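Local coordinates for ATP-dependent RNA helicase HrpB (Escherichia coli, PDB 6EUD), which hydrolyses ATP to ADP and phosphate as a DExH-box RNA helicase that binds single-stranded RNA, at residues G52-L57 against V120-L125; G84-A89 against R98-T103. One frame throughout, in Å; residues are numbered along the deposited sequence.

Overall arrangement
Both contacts are parallel strand pairs in the same sheet of the ATP-binding domain, and their centres lie about 11 Å apart. Contact 1 joins strands 53-57 and 120-125 in the middle of that sheet; contact 2 joins 84-87 and 99-102 toward one margin, with 90-92 outermost. The two pairs adjoin because 53-57 lies next to 99-102, where L56 N probably bonds to E100 O at 2.7 Å. Away from the backbone, contact 1 is held almost wholly by buried isoleucine, leucine and valine side chains. Contact 2, also largely buried, adds the R86-E100 salt bridge and runs out into partly exposed R88 at its end.

Contact 1: residues G52-L57 against V120-L125; sequences GKIILL and VGLVIL
K53 pairs with V120 at the start of two strands that run side by side in the same direction, 11° apart. Its carbonyl O takes a nearly straight bond from G121 N (3.1 Å) and a second, weak one from L122 N. That double acceptance marks a beta bulge: G121 is the extra residue, and the next pair is I54 with L122. I54 sits on the face it shares with L122, L56 and I124. Its CG2 touches two neighbours, 3.9 Å from L122 CD2 and 3.7 Å from I124 CD1, because chi1 of -54° turns that branch anti to the backbone N. I55 turns to the other face, where the side chains of I55 and V120 cross at about a right angle, with I55 CG1 3.9 Å from V120 CG1. Both backbone groups of I55 face strand 120-125, I55 N giving to L122 O and I55 O receiving I124 N in a short 2.6 Å bond. L56 returns to the first face and reaches across with CD1, which presses on I124 CG2 at 3.5 Å. L57 N then bonds to I124 O, while L57 CD2 rests on L125 CD2 at 3.9 Å. Helix 133-145 covers V123, L125 and L57; L156 and M158 of strand 154-159 meet I124 on the opposite face. These are two neighbouring parallel strands in the middle of the sheet of a P-loop NTPase (RecA-like) domain: 120-125 runs straight into the DEFH box at D126, and L56 lies about 5 Å, side chain to side chain, from S37 of the predicted ATP site.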
ATOM      1  N   GLY A  52     -12.064  27.622  25.054  1.00117.95           N
ATOM      2  CA  GLY A  52     -11.486  26.496  25.764  1.00113.05           C
ATOM      3  C   GLY A  52     -10.034  26.199  25.439  1.00103.58           C
ATOM      4  O   GLY A  52      -9.195  27.103  25.392  1.00100.46           O
ATOM      5  N   LYS A  53      -9.750  24.917  25.217  1.00 98.11           N
ATOM      6  CA  LYS A  53      -8.396  24.425  24.987  1.00 92.59           C
ATOM      7  C   LYS A  53      -8.028  24.434  23.503  1.00 87.55           C
ATOM      8  O   LYS A  53      -8.903  24.422  22.642  1.00 83.89           O
ATOM      9  CB  LYS A  53      -8.257  23.011  25.547  1.00 90.09           C
ATOM     10  CG  LYS A  53      -7.289  22.905  26.706  1.00 95.50           C
ATOM     11  CD  LYS A  53      -7.851  21.954  27.744  1.00103.82           C
ATOM     12  CE  LYS A  53      -6.806  21.561  28.785  1.00112.33           C
ATOM     13  NZ  LYS A  53      -6.001  22.724  29.224  1.00117.02           N
ATOM     14  N   ILE A  54      -6.730  24.475  23.214  1.00 86.83           N
ATOM     15  CA  ILE A  54      -6.226  24.368  21.845  1.00 79.84           C
ATOM     16  C   ILE A  54      -5.182  23.269  21.761  1.00 76.99           C
ATOM     17  O   ILE A  54      -4.254  23.233  22.568  1.00 78.77           O
ATOM     18  CB  ILE A  54      -5.587  25.676  21.355  1.00 79.13           C
ATOM     19  CG1 ILE A  54      -6.557  26.847  21.507  1.00 81.41           C
ATOM     20  CG2 ILE A  54      -5.112  25.526  19.915  1.00 73.48           C
ATOM     21  CD1 ILE A  54      -5.937  28.188  21.164  1.00 80.08           C
ATOM     22  N   ILE A  55      -5.331  22.370  20.792  1.00 73.53           N
ATOM     23  CA  ILE A  55      -4.360  21.296  20.611  1.00 72.51           C
ATOM     24  C   ILE A  55      -3.475  21.571  19.401  1.00 71.30           C
ATOM     25  O   ILE A  55      -3.972  21.942  18.329  1.00 69.74           O
ATOM     26  CB  ILE A  55      -5.032  19.931  20.428  1.00 70.57           C
ATOM     27  CG1 ILE A  55      -6.112  19.693  21.490  1.00 72.97           C
ATOM     28  CG2 ILE A  55      -3.987  18.831  20.486  1.00 71.31           C
ATOM     29  CD1 ILE A  55      -5.580  19.521  22.887  1.00 77.50           C
ATOM     30  N   LEU A  56      -2.167  21.392  19.581  1.00 69.85           N
ATOM     31  CA  LEU A  56      -1.200  21.626  18.516  1.00 66.56           C
ATOM     32  C   LEU A  56      -0.411  20.362  18.204  1.00 66.31           C
ATOM     33  O   LEU A  56       0.518  20.004  18.947  1.00 66.43           O
ATOM     34  CB  LEU A  56      -0.244  22.754  18.901  1.00 68.94           C
ATOM     35  CG  LEU A  56       0.823  23.122  17.872  1.00 66.97           C
ATOM     36  CD1 LEU A  56       0.175  23.569  16.570  1.00 64.22           C
ATOM     37  CD2 LEU A  56       1.734  24.201  18.418  1.00 67.85           C
ATOM     38  N   LEU A  57      -0.787  19.695  17.105  1.00 63.60           N
ATOM     39  CA  LEU A  57      -0.120  18.469  16.651  1.00 59.27           C
ATOM     40  C   LEU A  57       1.182  18.790  15.946  1.00 56.81           C
ATOM     41  O   LEU A  57       1.214  19.648  15.066  1.00 52.73           O
ATOM     42  CB  LEU A  57      -1.021  17.660  15.708  1.00 56.72           C
ATOM     43  CG  LEU A  57      -0.370  16.412  15.081  1.00 53.32           C
ATOM     44  CD1 LEU A  57      -0.016  15.397  16.157  1.00 54.94           C
ATOM     45  CD2 LEU A  57      -1.251  15.762  14.012  1.00 48.19           C
ATOM     46  N   VAL A 120     -12.359  21.245  24.453  1.00 85.80           N
ATOM     47  CA  VAL A 120     -11.534  21.677  23.325  1.00 83.41           C
ATOM     48  C   VAL A 120     -12.346  22.475  22.305  1.00 82.76           C
ATOM     49  O   VAL A 120     -13.437  22.061  21.924  1.00 85.53           O
ATOM     50  CB  VAL A 120     -10.886  20.470  22.595  1.00 80.48           C
ATOM     51  CG1 VAL A 120      -9.845  20.947  21.581  1.00 73.08           C
ATOM     52  CG2 VAL A 120     -10.287  19.489  23.595  1.00 81.95           C
ATOM     53  N   GLY A 121     -11.808  23.606  21.854  1.00 82.92           N
ATOM     54  CA  GLY A 121     -12.486  24.440  20.871  1.00 82.59           C
ATOM     55  C   GLY A 121     -11.758  24.567  19.540  1.00 75.71           C
ATOM     56  O   GLY A 121     -12.378  24.721  18.489  1.00 74.85           O
ATOM     57  N   LEU A 122     -10.434  24.512  19.580  1.00 72.94           N
ATOM     58  CA  LEU A 122      -9.646  24.630  18.363  1.00 70.13           C
ATOM     59  C   LEU A 122      -8.508  23.626  18.330  1.00 67.57           C
ATOM     60  O   LEU A 122      -7.760  23.477  19.294  1.00 68.11           O
ATOM     61  CB  LEU A 122      -9.092  26.045  18.217  1.00 71.37           C
ATOM     62  CG  LEU A 122      -7.915  26.179  17.248  1.00 71.41           C
ATOM     63  CD1 LEU A 122      -8.330  25.913  15.800  1.00 66.66           C
ATOM     64  CD2 LEU A 122      -7.263  27.548  17.398  1.00 75.62           C
ATOM     65  N   VAL A 123      -8.388  22.928  17.212  1.00 66.83           N
ATOM     66  CA  VAL A 123      -7.253  22.043  17.002  1.00 67.23           C
ATOM     67  C   VAL A 123      -6.404  22.568  15.843  1.00 66.42           C
ATOM     68  O   VAL A 123      -6.940  22.987  14.811  1.00 66.02           O
ATOM     69  CB  VAL A 123      -7.706  20.590  16.732  1.00 64.14           C
ATOM     70  CG1 VAL A 123      -6.509  19.680  16.607  1.00 61.35           C
ATOM     71  CG2 VAL A 123      -8.615  20.099  17.861  1.00 69.20           C
ATOM     72  N   ILE A 124      -5.084  22.566  16.036  1.00 66.79           N
ATOM     73  CA  ILE A 124      -4.144  23.015  15.016  1.00 67.94           C
ATOM     74  C   ILE A 124      -3.237  21.881  14.532  1.00 65.34           C
ATOM     75  O   ILE A 124      -2.520  21.270  15.327  1.00 67.32           O
ATOM     76  CB  ILE A 124      -3.264  24.157  15.537  1.00 76.15           C
ATOM     77  CG1 ILE A 124      -4.129  25.245  16.180  1.00 80.93           C
ATOM     78  CG2 ILE A 124      -2.396  24.716  14.410  1.00 75.93           C
ATOM     79  CD1 ILE A 124      -3.332  26.358  16.810  1.00 85.12           C
ATOM     80  N   LEU A 125      -3.281  21.612  13.226  1.00 57.93           N
ATOM     81  CA  LEU A 125      -2.439  20.601  12.599  1.00 52.59           C
ATOM     82  C   LEU A 125      -1.247  21.262  11.917  1.00 54.30           C
ATOM     83  O   LEU A 125      -1.374  21.821  10.824  1.00 53.33           O
ATOM     84  CB  LEU A 125      -3.236  19.780  11.583  1.00 51.60           C
ATOM     85  CG  LEU A 125      -4.516  19.102  12.071  1.00 40.52           C
ATOM     86  CD1 LEU A 125      -5.175  18.359  10.935  1.00 38.49           C
ATOM     87  CD2 LEU A 125      -4.201  18.164  13.207  1.00 40.91           C
TER

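Contact 2: residues G84-A89 against R98-T103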
ATOM      1  N   GLY A  84       1.520  23.211  27.377  1.00 84.64           N
ATOM      2  CA  GLY A  84       1.961  21.880  27.720  1.00 90.11           C
ATOM      3  C   GLY A  84       2.230  21.046  26.485  1.00 89.60           C
ATOM      4  O   GLY A  84       2.017  21.495  25.354  1.00 75.90           O
ATOM      5  N   TYR A  85       2.710  19.826  26.709  1.00 90.40           N
ATOM      6  CA  TYR A  85       2.981  18.891  25.628  1.00 89.52           C
ATOM      7  C   TYR A  85       2.654  17.456  26.078  1.00 94.41           C
ATOM      8  O   TYR A  85       2.634  17.169  27.279  1.00 99.60           O
ATOM      9  CB  TYR A  85       4.447  19.006  25.156  1.00 87.75           C
ATOM     10  CG  TYR A  85       5.491  18.596  26.180  1.00 92.60           C
ATOM     11  CD1 TYR A  85       5.828  17.258  26.367  1.00 94.12           C
ATOM     12  CD2 TYR A  85       6.145  19.544  26.953  1.00 97.01           C
ATOM     13  CE1 TYR A  85       6.772  16.877  27.301  1.00 99.24           C
ATOM     14  CE2 TYR A  85       7.098  19.171  27.890  1.00102.35           C
ATOM     15  CZ  TYR A  85       7.407  17.836  28.059  1.00101.91           C
ATOM     16  OH  TYR A  85       8.347  17.448  28.990  1.00103.73           O
ATOM     17  N   ARG A  86       2.383  16.576  25.112  1.00 91.91           N
ATOM     18  CA  ARG A  86       2.188  15.144  25.369  1.00 91.68           C
ATOM     19  C   ARG A  86       2.924  14.311  24.318  1.00 90.54           C
ATOM     20  O   ARG A  86       2.904  14.645  23.131  1.00 88.46           O
ATOM     21  CB  ARG A  86       0.703  14.780  25.358  1.00 87.92           C
ATOM     22  CG  ARG A  86      -0.115  15.421  26.443  1.00 88.48           C
ATOM     23  CD  ARG A  86      -1.575  15.055  26.294  1.00 85.48           C
ATOM     24  NE  ARG A  86      -2.402  15.844  27.194  1.00 87.65           N
ATOM     25  CZ  ARG A  86      -2.667  15.496  28.446  1.00 91.92           C
ATOM     26  NH1 ARG A  86      -2.169  14.370  28.929  1.00 91.85           N
ATOM     27  NH2 ARG A  86      -3.421  16.275  29.211  1.00 97.10           N
ATOM     28  N   MET A  87       3.561  13.223  24.746  1.00 90.30           N
ATOM     29  CA  MET A  87       4.273  12.342  23.821  1.00 88.32           C
ATOM     30  C   MET A  87       3.893  10.874  24.047  1.00 90.51           C
ATOM     31  O   MET A  87       3.042  10.568  24.887  1.00 94.25           O
ATOM     32  CB  MET A  87       5.786  12.535  23.965  1.00 91.16           C
ATOM     33  CG  MET A  87       6.316  13.850  23.401  1.00 89.90           C
ATOM     34  SD  MET A  87       7.369  14.783  24.539  1.00162.05           S
ATOM     35  CE  MET A  87       8.541  13.529  25.048  1.00163.35           C
ATOM     36  N   ARG A  88       4.526   9.969  23.305  1.00 88.24           N
ATOM     37  CA  ARG A  88       4.229   8.541  23.422  1.00 89.98           C
ATOM     38  C   ARG A  88       4.638   7.953  24.775  1.00 92.83           C
ATOM     39  O   ARG A  88       4.055   6.968  25.230  1.00 97.11           O
ATOM     40  CB  ARG A  88       4.908   7.753  22.295  1.00 93.50           C
ATOM     41  CG  ARG A  88       4.495   6.284  22.240  1.00 98.43           C
ATOM     42  CD  ARG A  88       4.850   5.637  20.913  1.00100.32           C
ATOM     43  NE  ARG A  88       6.187   5.055  20.924  1.00108.65           N
ATOM     44  CZ  ARG A  88       6.705   4.353  19.919  1.00110.09           C
ATOM     45  NH1 ARG A  88       5.995   4.146  18.816  1.00107.56           N
ATOM     46  NH2 ARG A  88       7.936   3.861  20.017  1.00113.48           N
ATOM     47  N   ALA A  89       5.637   8.546  25.418  1.00 91.73           N
ATOM     48  CA  ALA A  89       6.115   8.024  26.691  1.00 93.80           C
ATOM     49  C   ALA A  89       6.412   9.133  27.680  1.00 95.24           C
ATOM     50  O   ALA A  89       7.269   8.966  28.540  1.00 98.41           O
ATOM     51  CB  ALA A  89       7.358   7.161  26.488  1.00 94.15           C
ATOM     52  N   ARG A  98      -3.813  25.410  28.661  1.00124.30           N
ATOM     53  CA  ARG A  98      -4.893  25.679  27.725  1.00114.74           C
ATOM     54  C   ARG A  98      -4.428  25.321  26.319  1.00106.33           C
ATOM     55  O   ARG A  98      -5.234  25.173  25.402  1.00102.27           O
ATOM     56  CB  ARG A  98      -5.344  27.137  27.825  1.00111.78           C
ATOM     57  CG  ARG A  98      -6.222  27.412  29.041  1.00113.86           C
ATOM     58  CD  ARG A  98      -6.719  28.833  29.029  1.00117.68           C
ATOM     59  NE  ARG A  98      -7.337  29.147  27.746  1.00116.15           N
ATOM     60  CZ  ARG A  98      -7.695  30.368  27.367  1.00115.55           C
ATOM     61  NH1 ARG A  98      -7.492  31.401  28.178  1.00118.75           N
ATOM     62  NH2 ARG A  98      -8.247  30.557  26.174  1.00110.21           N
ATOM     63  N   LEU A  99      -3.119  25.154  26.175  1.00103.29           N
ATOM     64  CA  LEU A  99      -2.504  24.845  24.892  1.00 96.69           C
ATOM     65  C   LEU A  99      -1.590  23.641  25.051  1.00 92.87           C
ATOM     66  O   LEU A  99      -0.545  23.725  25.700  1.00 96.60           O
ATOM     67  CB  LEU A  99      -1.726  26.061  24.368  1.00 98.53           C
ATOM     68  CG  LEU A  99      -1.114  26.095  22.962  1.00 93.16           C
ATOM     69  CD1 LEU A  99       0.253  25.425  22.923  1.00 93.08           C
ATOM     70  CD2 LEU A  99      -2.044  25.471  21.950  1.00 88.82           C
ATOM     71  N   GLU A 100      -1.988  22.520  24.462  1.00 85.96           N
ATOM     72  CA  GLU A 100      -1.187  21.307  24.522  1.00 82.30           C
ATOM     73  C   GLU A 100      -0.539  21.037  23.162  1.00 79.76           C
ATOM     74  O   GLU A 100      -1.178  21.178  22.119  1.00 76.02           O
ATOM     75  CB  GLU A 100      -2.049  20.126  24.977  1.00 77.14           C
ATOM     76  CG  GLU A 100      -2.604  20.294  26.388  1.00 84.08           C
ATOM     77  CD  GLU A 100      -3.454  19.115  26.855  1.00 89.94           C
ATOM     78  OE1 GLU A 100      -3.755  18.227  26.032  1.00 87.62           O
ATOM     79  OE2 GLU A 100      -3.823  19.075  28.053  1.00 95.92           O
ATOM     80  N   VAL A 101       0.741  20.674  23.185  1.00 81.02           N
ATOM     81  CA  VAL A 101       1.488  20.387  21.965  1.00 78.24           C
ATOM     82  C   VAL A 101       1.794  18.898  21.905  1.00 78.16           C
ATOM     83  O   VAL A 101       2.718  18.424  22.555  1.00 79.52           O
ATOM     84  CB  VAL A 101       2.808  21.188  21.884  1.00 79.87           C
ATOM     85  CG1 VAL A 101       3.474  20.982  20.530  1.00 74.71           C
ATOM     86  CG2 VAL A 101       2.554  22.674  22.133  1.00 82.12           C
ATOM     87  N   VAL A 102       1.020  18.171  21.106  1.00 75.06           N
ATOM     88  CA  VAL A 102       1.069  16.715  21.106  1.00 72.90           C
ATOM     89  C   VAL A 102       1.770  16.147  19.871  1.00 70.98           C
ATOM     90  O   VAL A 102       1.949  16.847  18.871  1.00 72.70           O
ATOM     91  CB  VAL A 102      -0.353  16.130  21.197  1.00 69.60           C
ATOM     92  CG1 VAL A 102      -1.071  16.690  22.419  1.00 72.44           C
ATOM     93  CG2 VAL A 102      -1.145  16.442  19.933  1.00 64.25           C
ATOM     94  N   THR A 103       2.161  14.876  19.958  1.00 67.49           N
ATOM     95  CA  THR A 103       2.800  14.154  18.857  1.00 64.83           C
ATOM     96  C   THR A 103       2.808  12.647  19.081  1.00 65.63           C
ATOM     97  O   THR A 103       2.339  12.166  20.105  1.00 71.62           O
ATOM     98  CB  THR A 103       4.245  14.574  18.663  1.00 68.49           C
ATOM     99  OG1 THR A 103       4.801  13.845  17.559  1.00 67.19           O
ATOM    100  CG2 THR A 103       5.042  14.249  19.919  1.00 72.44           C
TER
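R86 and E100 form a two-bond salt bridge through R86 NE and NH2, and it lies in the tight part of the contact. NE reaches E100 OE1 at 3.0 Å and NH2 reaches E100 OE2 at 3.1 Å. Both oxygens lie close to the guanidinium plane but are approached from above the carboxylate plane, the two groups being turned 60° apart. R86 runs extended from CG to NE (chi2 177°, chi3 -170°), which carries its head back alongside E100, two residues before its own backbone partner V102. With an alanine in its place, the buried carboxylate of E100 would probably lose this two-nitrogen partner and its matching charge. Beside the bridge, the backbones are closely laced: G84 N bonds to L99 O at 2.7 Å and V101 N to G84 O at 2.6 Å, while R86 N bonds to V101 O. Past R86 the grip slackens. T103 N gives R86 O only a weak bond, M87 CG merely touches T103 CG2 at 3.7 Å, and R88 leads away, partly exposed, its N bonded to E104. T103 OG1 is bonded to E58 O. Strand 90-92 flanks 84-87 on its outer side through Y85 and C92, and 53-57 flanks 99-102 on the other. Helix 106-113 packs over R86, E100 and V102, while helix 61-74 lies against L99, V101 and T103.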